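Local coordinates for protein endopolygalacturonase (Chondrostereum purpureum, PDB 1K5C) that probably hydrolyses the 1,4-alpha-D-galacturonosyl linkages within polygalacturonan chains, as a secreted endo-acting glycoside hydrolase of family 28, at residues 212-217 with 243-248; 283-288 with 310-315; 58-63 with 95-100; 101-106 with 120-125. All blocks are in the same frame, centred on the assembly; numbering follows the deposited sequence. Where two conformers were deposited one is given.

Contact 1 of 4, residues 212-217 with 243-248; sequences VIKGNT and YDANTI
The carbonyl O of I213 takes two donors from 243-248: the backbone N of D244 at 2.9 Å and the side-chain ND2 of N246 at 3.0 Å, the latter from above the carbonyl plane. The two segments are parallel, in-register neighbours in successive coils of the right-handed beta-helix of family 28, stacked where each coil turns a corner. While ND2 grips I213, N246 OD1 receives the backbone N of N216 at 3.0 Å, so both ends of one amide bind the coil before, consistent with the asparagine ladders of parallel beta-helices. N216 lies alongside, pointing the same way, the amide planes 4° apart. Backbone bonds from G215 N to D244 O and from T247 N to N216 O complete the pairing. On the outer face K214 runs beside D244, CG anti to the backbone N (chi1 -179°), and bends at its last torsion to bring NZ 3.0 Å from D244 OD1 in a salt bridge whose hydrogen bond is weak; the same OD1 accepts from G283 N. On the inner face I213 lies beside the Y243 ring, which also stacks on F280; I213 CB is 3.7 Å from Y243 CD1.

Contact 2 of 4, residues 283-288 with 310-315; sequences GATTIK and SQLTVT
Four backbone hydrogen bonds join 283-288 to 310-315: T285 N to Q311 O, T313 N to T285 O, I287 N to T313 O at 2.8 Å, and T315 N to I287 O. The last three run nearly straight into their carbonyls, whereas T285 N meets Q311 O 32° out of the carbonyl plane, where the chain at 310-311 has just turned its corner. CA-H...O contacts fill in between, the shortest from V314 CA to I287 O at 3.2 Å. This is the parallel ladder of the right-handed beta-helix, strand 285-289 lying between 247-251 and 306-315 of the adjoining coils. Apolar contacts gather on the face bearing T285, I287, L312 and V314. I287 holds CG1 anti to its carbonyl carbon (chi1 -51°), which carries CD1 to 3.8 Å from L312 CD1, while its CB rests 4.0 Å from V314 CG1. With an alanine here CG1, CG2 and CD1 go, which would probably cost L312 CD1 that methyl contact and thin the packing on V314. Among polar side chains, Q311 folds back at chi2 beside G283 and A284 and gives NE2 to G282 O. A water bridges T315 OG1, at 2.8 Å, and I287 O, at 3.2 Å.

Contact 3 of 4, residues 58-63 with 95-100; sequences GPLFTI and HKPHPF
L60 fills the apolar centre between P97 and F100. Its isobutyl end sits against P97 CB, with L60 CD1 4.0 Å from it and both CG and CD2 hardly farther. Its CB meets the F100 ring at the edge, near the ring plane, 4.1 Å from F100 CD1; the leucine lies at about a right angle to the phenylalanine. Cut back to alanine, L60 would keep CB at the F100 edge but is likely to open a gap over P97. Beside this centre stand P59 and P99, each preceded by a cis peptide bond; P59 CB touches P99 CG at 4.2 Å. Residues 58-60 and 95-100 are the loops that run into strands 61-65 and 101-104, neighbours in a parallel sheet of the right-handed beta-helix. G58 comes so close to H98 and P99 that a CB on it would clash with P99 O. That oxygen takes CA-H...O contacts from G58 CA and from P59 CA, the latter 3.1 Å away, but no hydrogen bond. F100 O accepts two: L60 N at 2.9 Å, bent, and F61 N at 3.1 Å, nearly in line with the carbonyl. At the outer end one water accepts from G58 N and H98 N.

Contact 4 of 4, residues 101-106 with 120-125; sequences LKIKGS and QAISVG
K102 reaches across to segment 120-125 and gives its ammonium to two acceptors, S123 OG and the carbonyl O of G125, both 2.8 Å from NZ. The strands 101-104 and 122-125 pair in parallel, their short axes 17° apart, as successive rungs of one parallel sheet of the right-handed beta-helix. Each backbone group facing the partner is matched: L101 N binds A121 O at 2.9 Å, S123 N binds L101 O, I103 N binds S123 O, and G125 N binds I103 O, with N-H...O angles of 166° or more. On the far side of 101-104 the coil before takes over, its F61 and I63 bonding K102 and I63 also K104. The lysine gets over its neighbour by leaving CG anti to the backbone N (chi1 171°) and bending at chi2 and chi3, which lays CD against S123 O at 3.5 Å. The S123 hydroxyl also stands anti to its backbone N, which turns OG to the ammonium. K104 CG lies 3.6 Å from G125 O. On the inward face L101, I103, I122 and V124 join the core of the helix, where V114 and I136 also touch I122; there I103 CD1 slants past I122 CG2 at 4.0 Å.

How the contacts relate
The four contacts form two pairs towards opposite ends of the beta-helix. Contacts 1 and 2, centres 10 Å apart, are consecutive steps of one stack: A245 N meets G283 O at 2.9 Å and I248 N meets T286 O at 2.8 Å, probable hydrogen bonds. Contacts 3 and 4, centres also 10 Å apart, meet through F61 O and K102 N at 2.8 Å and through F100 N and Q120 O at 2.9 Å. The centres of contacts 2 and 3 lie about 37 Å apart. Residues that bind galacturonate in complexes of this protein (none is bound here) lie near both pairs: the side chains of H98 and N151 are about 7 Å apart, as are those of Y243 and R226.

Contact 1 of 4, residues 212-217 with 243-248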
loop_
_atom_site.group_PDB
_atom_site.type_symbol
_atom_site.label_atom_id
_atom_site.label_comp_id
_atom_site.label_asym_id
_atom_site.label_seq_id
_atom_site.Cartn_x
_atom_site.Cartn_y
_atom_site.Cartn_z
ATOM N N VAL A 212 6.452 6.869 8.971
ATOM C CA VAL A 212 6.739 5.954 10.095
ATOM C C VAL A 212 6.126 4.600 9.756
ATOM O O VAL A 212 4.917 4.497 9.512
ATOM C CB VAL A 212 6.170 6.509 11.419
ATOM C CG1 VAL A 212 6.314 5.464 12.511
ATOM C CG2 VAL A 212 6.921 7.801 11.797
ATOM N N ILE A 213 6.979 3.578 9.735
ATOM C CA ILE A 213 6.603 2.187 9.464
ATOM C C ILE A 213 6.877 1.425 10.763
ATOM O O ILE A 213 8.064 1.143 11.058
ATOM C CB ILE A 213 7.400 1.637 8.259
ATOM C CG1 ILE A 213 7.193 2.421 7.030
ATOM C CG2 ILE A 213 7.132 0.144 8.071
ATOM C CD1 ILE A 213 5.915 2.506 6.444
ATOM N N LYS A 214 5.836 1.171 11.546
ATOM C CA LYS A 214 6.055 0.750 12.945
ATOM C C LYS A 214 5.175 -0.453 13.299
ATOM O O LYS A 214 3.975 -0.447 13.069
ATOM C CB LYS A 214 5.742 1.886 13.908
ATOM C CG LYS A 214 5.968 1.568 15.381
ATOM C CD LYS A 214 5.879 2.815 16.250
ATOM C CE LYS A 214 6.094 2.549 17.758
ATOM N NZ LYS A 214 7.085 1.482 18.227
ATOM N N GLY A 215 5.806 -1.478 13.935
ATOM C CA GLY A 215 4.980 -2.512 14.568
ATOM C C GLY A 215 4.342 -3.497 13.620
ATOM O O GLY A 215 3.428 -4.224 14.038
ATOM N N ASN A 216 4.795 -3.550 12.354
ATOM C CA ASN A 216 4.163 -4.432 11.383
ATOM C C ASN A 216 4.805 -5.803 11.356
ATOM O O ASN A 216 5.967 -5.993 11.699
ATOM C CB ASN A 216 4.298 -3.782 9.960
ATOM C CG ASN A 216 3.728 -2.396 9.950
ATOM O OD1 ASN A 216 4.562 -1.382 9.921
ATOM N ND2 ASN A 216 2.476 -2.229 9.972
ATOM N N THR A 217 4.006 -6.774 10.882
ATOM C CA THR A 217 4.506 -8.115 10.631
ATOM C C THR A 217 4.397 -8.415 9.143
ATOM O O THR A 217 3.338 -8.151 8.524
ATOM C CB THR A 217 3.670 -9.140 11.442
ATOM O OG1 THR A 217 3.821 -8.884 12.831
ATOM C CG2 THR A 217 4.084 -10.571 11.219
ATOM N N TYR A 243 11.766 3.156 10.313
ATOM C CA TYR A 243 11.306 1.770 10.513
ATOM C C TYR A 243 11.543 1.415 11.983
ATOM O O TYR A 243 12.665 1.553 12.481
ATOM C CB TYR A 243 12.130 0.804 9.628
ATOM C CG TYR A 243 11.972 1.048 8.160
ATOM C CD1 TYR A 243 10.885 0.570 7.452
ATOM C CD2 TYR A 243 12.927 1.786 7.456
ATOM C CE1 TYR A 243 10.724 0.788 6.089
ATOM C CE2 TYR A 243 12.804 2.011 6.087
ATOM C CZ TYR A 243 11.710 1.501 5.415
ATOM O OH TYR A 243 11.599 1.777 4.068
ATOM N N ASP A 244 10.474 0.974 12.653
ATOM C CA ASP A 244 10.508 0.771 14.121
ATOM C C ASP A 244 9.697 -0.461 14.421
ATOM O O ASP A 244 8.531 -0.543 14.024
ATOM C CB ASP A 244 9.929 2.044 14.717
ATOM C CG ASP A 244 9.867 2.126 16.220
ATOM O OD1 ASP A 244 9.722 1.086 16.891
ATOM O OD2 ASP A 244 9.988 3.318 16.695
ATOM N N ALA A 245 10.296 -1.492 15.079
ATOM C CA ALA A 245 9.474 -2.571 15.682
ATOM C C ALA A 245 8.791 -3.428 14.632
ATOM O O ALA A 245 7.696 -3.944 14.916
ATOM C CB ALA A 245 8.444 -2.007 16.667
ATOM N N ASN A 246 9.408 -3.685 13.467
ATOM C CA ASN A 246 8.798 -4.583 12.486
ATOM C C ASN A 246 9.384 -5.978 12.600
ATOM O O ASN A 246 10.592 -6.156 12.824
ATOM C CB ASN A 246 9.006 -4.032 11.068
ATOM C CG ASN A 246 8.414 -2.630 10.941
ATOM O OD1 ASN A 246 7.191 -2.449 10.901
ATOM N ND2 ASN A 246 9.291 -1.614 10.912
ATOM N N THR A 247 8.534 -6.999 12.424
ATOM C CA THR A 247 8.953 -8.396 12.501
ATOM C C THR A 247 8.666 -9.047 11.171
ATOM O O THR A 247 7.501 -9.147 10.758
ATOM C CB THR A 247 8.225 -9.115 13.645
ATOM O OG1 THR A 247 8.467 -8.379 14.888
ATOM C CG2 THR A 247 8.695 -10.544 13.774
ATOM N N ILE A 248 9.733 -9.472 10.485
ATOM C CA ILE A 248 9.636 -9.897 9.087
ATOM C C ILE A 248 10.310 -11.227 8.923
ATOM O O ILE A 248 11.428 -11.447 9.454
ATOM C CB ILE A 248 10.292 -8.806 8.182
ATOM C CG1 ILE A 248 9.632 -7.437 8.461
ATOM C CG2 ILE A 248 10.271 -9.225 6.731
ATOM C CD1 ILE A 248 10.062 -6.305 7.485
HETATM O O HOH W 1 9.266 4.043 19.162
HETATM O O HOH W 2 6.663 -6.467 15.063
#

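Contact 2 of 4, residues 283-288 with 310-315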
loop_
_atom_site.group_PDB
_atom_site.type_symbol
_atom_site.label_atom_id
_atom_site.label_comp_id
_atom_site.label_asym_id
_atom_site.label_seq_id
_atom_site.Cartn_x
_atom_site.Cartn_y
_atom_site.Cartn_z
ATOM N N GLY A 283 11.971 0.149 18.443
ATOM C CA GLY A 283 11.956 -1.315 18.655
ATOM C C GLY A 283 12.754 -1.998 17.554
ATOM O O GLY A 283 12.844 -1.503 16.410
ATOM N N ALA A 284 13.316 -3.178 17.852
ATOM C CA ALA A 284 14.035 -3.952 16.874
ATOM C C ALA A 284 13.168 -4.226 15.638
ATOM O O ALA A 284 12.022 -4.683 15.749
ATOM C CB ALA A 284 14.444 -5.280 17.499
ATOM N N THR A 285 13.781 -4.010 14.463
ATOM C CA THR A 285 13.222 -4.557 13.230
ATOM C C THR A 285 14.111 -5.788 12.886
ATOM O O THR A 285 15.302 -5.639 12.634
ATOM C CB THR A 285 13.209 -3.544 12.106
ATOM O OG1 THR A 285 12.175 -2.572 12.380
ATOM C CG2 THR A 285 12.938 -4.205 10.751
ATOM N N THR A 286 13.478 -6.944 12.995
ATOM C CA THR A 286 14.186 -8.180 12.733
ATOM C C THR A 286 13.618 -8.774 11.453
ATOM O O THR A 286 12.391 -8.837 11.260
ATOM C CB THR A 286 14.063 -9.174 13.904
ATOM O OG1 THR A 286 12.664 -9.633 14.064
ATOM C CG2 THR A 286 14.591 -8.570 15.202
ATOM N N ILE A 287 14.545 -9.189 10.570
ATOM C CA ILE A 287 14.147 -9.706 9.245
ATOM C C ILE A 287 14.895 -11.007 8.978
ATOM O O ILE A 287 16.116 -11.036 9.057
ATOM C CB ILE A 287 14.495 -8.673 8.124
ATOM C CG1 ILE A 287 13.954 -7.293 8.450
ATOM C CG2 ILE A 287 14.055 -9.221 6.774
ATOM C CD1 ILE A 287 14.180 -6.252 7.346
ATOM N N LYS A 288 14.155 -12.064 8.731
ATOM C CA LYS A 288 14.721 -13.396 8.405
ATOM C C LYS A 288 14.432 -13.679 6.954
ATOM O O LYS A 288 13.258 -13.597 6.518
ATOM C CB LYS A 288 14.114 -14.475 9.296
ATOM C CG LYS A 288 14.404 -14.230 10.791
ATOM C CD LYS A 288 13.798 -15.238 11.790
ATOM C CE LYS A 288 13.800 -14.790 13.234
ATOM N NZ LYS A 288 13.228 -15.652 14.387
ATOM N N SER A 310 20.692 1.156 13.747
ATOM C CA SER A 310 21.122 0.383 14.917
ATOM C C SER A 310 20.174 -0.688 15.291
ATOM O O SER A 310 20.610 -1.706 15.847
ATOM C CB SER A 310 21.315 1.372 16.093
ATOM O OG SER A 310 20.080 2.088 16.361
ATOM N N GLN A 311 18.858 -0.512 15.042
ATOM C CA GLN A 311 17.875 -1.509 15.495
ATOM C C GLN A 311 17.507 -2.533 14.422
ATOM O O GLN A 311 16.606 -3.352 14.653
ATOM C CB GLN A 311 16.622 -0.802 16.047
ATOM C CG GLN A 311 16.950 -0.044 17.373
ATOM C CD GLN A 311 17.279 -1.049 18.475
ATOM O OE1 GLN A 311 18.413 -1.446 18.653
ATOM N NE2 GLN A 311 16.280 -1.516 19.178
ATOM N N LEU A 312 18.230 -2.542 13.290
ATOM C CA LEU A 312 17.972 -3.560 12.261
ATOM C C LEU A 312 18.823 -4.798 12.501
ATOM O O LEU A 312 20.061 -4.691 12.645
ATOM C CB LEU A 312 18.329 -2.960 10.885
ATOM C CG LEU A 312 18.178 -3.881 9.697
ATOM C CD1 LEU A 312 16.691 -4.352 9.550
ATOM C CD2 LEU A 312 18.661 -3.210 8.401
ATOM N N THR A 313 18.199 -5.951 12.435
ATOM C CA THR A 313 18.918 -7.252 12.398
ATOM C C THR A 313 18.342 -8.044 11.219
ATOM O O THR A 313 17.129 -8.284 11.229
ATOM C CB THR A 313 18.788 -8.037 13.708
ATOM O OG1 THR A 313 19.322 -7.267 14.778
ATOM C CG2 THR A 313 19.492 -9.385 13.570
ATOM N N VAL A 314 19.177 -8.430 10.290
ATOM C CA VAL A 314 18.745 -9.267 9.169
ATOM C C VAL A 314 19.617 -10.534 9.172
ATOM O O VAL A 314 20.853 -10.402 9.228
ATOM C CB VAL A 314 18.864 -8.555 7.808
ATOM C CG1 VAL A 314 18.194 -9.416 6.702
ATOM C CG2 VAL A 314 18.243 -7.158 7.829
ATOM N N THR A 315 18.981 -11.690 9.106
ATOM C CA THR A 315 19.672 -12.978 9.126
ATOM C C THR A 315 19.119 -13.873 7.992
ATOM O O THR A 315 18.052 -13.634 7.461
ATOM C CB THR A 315 19.512 -13.679 10.492
ATOM O OG1 THR A 315 18.101 -13.856 10.766
ATOM C CG2 THR A 315 20.182 -12.867 11.628
HETATM O O HOH W 3 17.023 -11.698 12.092
#

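Contact 3 of 4, residues 58-63 with 95-100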
loop_
_atom_site.group_PDB
_atom_site.type_symbol
_atom_site.label_atom_id
_atom_site.label_comp_id
_atom_site.label_asym_id
_atom_site.label_seq_id
_atom_site.Cartn_x
_atom_site.Cartn_y
_atom_site.Cartn_z
ATOM N N GLY A 58 -11.298 1.422 -13.386
ATOM C CA GLY A 58 -11.513 1.807 -12.001
ATOM C C GLY A 58 -11.263 3.298 -11.824
ATOM O O GLY A 58 -10.774 4.003 -12.722
ATOM N N PRO A 59 -11.578 3.822 -10.625
ATOM C CA PRO A 59 -12.110 3.062 -9.503
ATOM C C PRO A 59 -13.571 2.683 -9.704
ATOM O O PRO A 59 -14.369 3.394 -10.308
ATOM C CB PRO A 59 -12.040 4.081 -8.328
ATOM C CG PRO A 59 -12.008 5.415 -8.991
ATOM C CD PRO A 59 -11.331 5.243 -10.318
ATOM N N LEU A 60 -13.931 1.478 -9.153
ATOM C CA LEU A 60 -15.321 1.038 -9.232
ATOM C C LEU A 60 -16.143 1.549 -8.037
ATOM O O LEU A 60 -17.382 1.608 -8.148
ATOM C CB LEU A 60 -15.404 -0.491 -9.298
ATOM C CG LEU A 60 -14.677 -1.134 -10.484
ATOM C CD1 LEU A 60 -14.908 -2.653 -10.457
ATOM C CD2 LEU A 60 -15.125 -0.515 -11.825
ATOM N N PHE A 61 -15.457 1.950 -6.962
ATOM C CA PHE A 61 -16.081 2.546 -5.780
ATOM C C PHE A 61 -15.258 3.759 -5.415
ATOM O O PHE A 61 -14.040 3.609 -5.267
ATOM C CB PHE A 61 -16.078 1.540 -4.616
ATOM C CG PHE A 61 -16.567 2.140 -3.293
ATOM C CD1 PHE A 61 -17.901 2.279 -3.052
ATOM C CD2 PHE A 61 -15.653 2.578 -2.325
ATOM C CE1 PHE A 61 -18.342 2.816 -1.836
ATOM C CE2 PHE A 61 -16.109 3.071 -1.121
ATOM C CZ PHE A 61 -17.466 3.205 -0.882
ATOM N N THR A 62 -15.895 4.906 -5.254
ATOM C CA THR A 62 -15.222 6.122 -4.794
ATOM C C THR A 62 -16.032 6.725 -3.644
ATOM O O THR A 62 -17.241 6.934 -3.813
ATOM C CB THR A 62 -15.115 7.165 -5.904
ATOM O OG1 THR A 62 -14.400 6.615 -7.026
ATOM C CG2 THR A 62 -14.322 8.394 -5.452
ATOM N N ILE A 63 -15.355 7.051 -2.556
ATOM C CA ILE A 63 -15.990 7.814 -1.481
ATOM C C ILE A 63 -15.083 8.999 -1.200
ATOM O O ILE A 63 -13.853 8.886 -1.117
ATOM C CB ILE A 63 -16.271 6.930 -0.247
ATOM C CG1 ILE A 63 -17.043 7.750 0.824
ATOM C CG2 ILE A 63 -15.028 6.262 0.328
ATOM C CD1 ILE A 63 -17.684 6.886 1.868
ATOM N N HIS A 95 -7.954 -6.608 -19.458
ATOM C CA HIS A 95 -8.186 -5.361 -18.713
ATOM C C HIS A 95 -8.472 -5.661 -17.261
ATOM O O HIS A 95 -9.276 -6.557 -16.965
ATOM C CB HIS A 95 -9.397 -4.673 -19.367
ATOM C CG HIS A 95 -9.804 -3.463 -18.611
ATOM N ND1 HIS A 95 -10.900 -3.405 -17.775
ATOM C CD2 HIS A 95 -9.283 -2.227 -18.621
ATOM C CE1 HIS A 95 -11.042 -2.173 -17.293
ATOM N NE2 HIS A 95 -10.040 -1.399 -17.804
ATOM N N LYS A 96 -7.848 -4.928 -16.346
ATOM C CA LYS A 96 -8.126 -5.031 -14.920
ATOM C C LYS A 96 -8.701 -3.697 -14.432
ATOM O O LYS A 96 -7.947 -2.709 -14.403
ATOM C CB LYS A 96 -6.858 -5.345 -14.095
ATOM C CG LYS A 96 -5.892 -6.373 -14.700
ATOM C CD LYS A 96 -6.537 -7.749 -14.842
ATOM C CE LYS A 96 -5.515 -8.875 -15.180
ATOM N NZ LYS A 96 -4.686 -8.627 -16.401
ATOM N N PRO A 97 -9.943 -3.580 -13.971
ATOM C CA PRO A 97 -10.386 -2.332 -13.369
ATOM C C PRO A 97 -9.531 -2.026 -12.124
ATOM O O PRO A 97 -9.450 -2.859 -11.210
ATOM C CB PRO A 97 -11.847 -2.625 -13.000
ATOM C CG PRO A 97 -12.292 -3.753 -13.937
ATOM C CD PRO A 97 -11.008 -4.585 -14.072
ATOM N N HIS A 98 -8.913 -0.848 -12.115
ATOM C CA HIS A 98 -8.032 -0.525 -10.986
ATOM C C HIS A 98 -7.950 0.986 -10.837
ATOM O O HIS A 98 -8.101 1.704 -11.857
ATOM C CB HIS A 98 -6.627 -1.127 -11.143
ATOM C CG HIS A 98 -5.828 -0.512 -12.262
ATOM N ND1 HIS A 98 -4.838 0.432 -12.120
ATOM C CD2 HIS A 98 -5.967 -0.747 -13.611
ATOM C CE1 HIS A 98 -4.360 0.728 -13.336
ATOM N NE2 HIS A 98 -5.025 0.056 -14.207
ATOM N N PRO A 99 -7.715 1.490 -9.635
ATOM C CA PRO A 99 -7.849 0.735 -8.366
ATOM C C PRO A 99 -9.287 0.256 -8.232
ATOM O O PRO A 99 -10.198 0.715 -8.945
ATOM C CB PRO A 99 -7.475 1.799 -7.308
ATOM C CG PRO A 99 -7.982 3.078 -7.917
ATOM C CD PRO A 99 -7.665 2.939 -9.399
ATOM N N PHE A 100 -9.517 -0.641 -7.258
ATOM C CA PHE A 100 -10.886 -1.098 -7.005
ATOM C C PHE A 100 -11.655 -0.015 -6.255
ATOM O O PHE A 100 -12.710 0.448 -6.714
ATOM C CB PHE A 100 -10.791 -2.458 -6.310
ATOM C CG PHE A 100 -12.113 -3.117 -5.967
ATOM C CD1 PHE A 100 -13.308 -2.798 -6.615
ATOM C CD2 PHE A 100 -12.133 -4.093 -4.980
ATOM C CE1 PHE A 100 -14.483 -3.451 -6.244
ATOM C CE2 PHE A 100 -13.285 -4.739 -4.605
ATOM C CZ PHE A 100 -14.492 -4.412 -5.239
HETATM O O HOH W 4 -8.753 0.572 -14.789
#

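Contact 4 of 4, residues 101-106 with 120-125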
loop_
_atom_site.group_PDB
_atom_site.type_symbol
_atom_site.label_atom_id
_atom_site.label_comp_id
_atom_site.label_asym_id
_atom_site.label_seq_id
_atom_site.Cartn_x
_atom_site.Cartn_y
_atom_site.Cartn_z
ATOM N N LEU A 101 -11.127 0.346 -5.060
ATOM C CA LEU A 101 -11.694 1.405 -4.243
ATOM C C LEU A 101 -10.789 2.633 -4.275
ATOM O O LEU A 101 -9.567 2.511 -4.292
ATOM C CB LEU A 101 -11.793 0.980 -2.767
ATOM C CG LEU A 101 -12.928 0.069 -2.363
ATOM C CD1 LEU A 101 -12.933 -1.230 -3.006
ATOM C CD2 LEU A 101 -12.951 -0.064 -0.840
ATOM N N LYS A 102 -11.436 3.804 -4.186
ATOM C CA LYS A 102 -10.737 5.091 -4.022
ATOM C C LYS A 102 -11.362 5.811 -2.843
ATOM O O LYS A 102 -12.578 5.982 -2.791
ATOM C CB LYS A 102 -10.895 5.941 -5.297
ATOM C CG LYS A 102 -10.409 7.375 -5.194
ATOM C CD LYS A 102 -8.936 7.403 -4.915
ATOM C CE LYS A 102 -8.169 8.272 -5.848
ATOM N NZ LYS A 102 -6.719 8.303 -5.500
ATOM N N ILE A 103 -10.509 6.227 -1.892
ATOM C CA ILE A 103 -10.926 6.943 -0.675
ATOM C C ILE A 103 -10.215 8.289 -0.663
ATOM O O ILE A 103 -8.968 8.339 -0.716
ATOM C CB ILE A 103 -10.623 6.150 0.590
ATOM C CG1 ILE A 103 -11.294 4.780 0.570
ATOM C CG2 ILE A 103 -11.017 6.965 1.839
ATOM C CD1 ILE A 103 -10.895 3.854 1.694
ATOM N N LYS A 104 -10.998 9.387 -0.626
ATOM C CA LYS A 104 -10.495 10.731 -0.677
ATOM C C LYS A 104 -11.062 11.542 0.494
ATOM O O LYS A 104 -12.175 11.252 0.978
ATOM C CB LYS A 104 -10.944 11.439 -1.993
ATOM C CG LYS A 104 -10.545 10.761 -3.247
ATOM C CD LYS A 104 -10.876 11.647 -4.430
ATOM C CE LYS A 104 -11.400 10.943 -5.611
ATOM N NZ LYS A 104 -11.585 12.046 -6.617
ATOM N N GLY A 105 -10.371 12.609 0.850
ATOM C CA GLY A 105 -10.867 13.551 1.850
ATOM C C GLY A 105 -10.251 13.239 3.221
ATOM O O GLY A 105 -9.039 13.220 3.374
ATOM N N SER A 106 -11.111 13.016 4.217
ATOM C CA SER A 106 -10.615 12.800 5.578
ATOM C C SER A 106 -11.671 12.022 6.369
ATOM O O SER A 106 -12.809 11.856 5.962
ATOM C CB SER A 106 -10.300 14.128 6.275
ATOM O OG SER A 106 -11.446 15.023 6.199
ATOM N N GLN A 120 -4.991 -3.474 -8.288
ATOM C CA GLN A 120 -4.690 -2.704 -7.088
ATOM C C GLN A 120 -5.988 -2.479 -6.296
ATOM O O GLN A 120 -7.039 -2.136 -6.849
ATOM C CB GLN A 120 -4.079 -1.326 -7.450
ATOM C CG GLN A 120 -2.688 -1.432 -8.100
ATOM C CD GLN A 120 -2.725 -1.627 -9.620
ATOM O OE1 GLN A 120 -3.733 -2.002 -10.212
ATOM N NE2 GLN A 120 -1.569 -1.461 -10.281
ATOM N N ALA A 121 -5.900 -2.690 -4.957
ATOM C CA ALA A 121 -7.124 -2.745 -4.147
ATOM C C ALA A 121 -7.618 -1.380 -3.708
ATOM O O ALA A 121 -8.703 -0.961 -4.135
ATOM C CB ALA A 121 -6.897 -3.692 -2.964
ATOM N N ILE A 122 -6.883 -0.701 -2.830
ATOM C CA ILE A 122 -7.379 0.568 -2.239
ATOM C C ILE A 122 -6.390 1.702 -2.550
ATOM O O ILE A 122 -5.234 1.663 -2.158
ATOM C CB ILE A 122 -7.567 0.437 -0.717
ATOM C CG1 ILE A 122 -8.492 -0.722 -0.388
ATOM C CG2 ILE A 122 -8.053 1.760 -0.130
ATOM C CD1 ILE A 122 -8.649 -1.002 1.107
ATOM N N SER A 123 -6.900 2.698 -3.286
ATOM C CA SER A 123 -6.152 3.919 -3.562
ATOM C C SER A 123 -6.581 5.006 -2.585
ATOM O O SER A 123 -7.786 5.239 -2.403
ATOM C CB SER A 123 -6.443 4.342 -5.015
ATOM O OG SER A 123 -5.876 5.607 -5.270
ATOM N N VAL A 124 -5.613 5.637 -1.957
ATOM C CA VAL A 124 -5.836 6.612 -0.893
ATOM C C VAL A 124 -5.335 7.957 -1.352
ATOM O O VAL A 124 -4.127 8.122 -1.653
ATOM C CB VAL A 124 -5.109 6.163 0.375
ATOM C CG1 VAL A 124 -5.332 7.149 1.514
ATOM C CG2 VAL A 124 -5.533 4.728 0.737
ATOM N N GLY A 125 -6.204 8.953 -1.314
ATOM C CA GLY A 125 -5.801 10.355 -1.537
ATOM C C GLY A 125 -6.477 10.993 -2.705
ATOM O O GLY A 125 -7.029 10.304 -3.587
#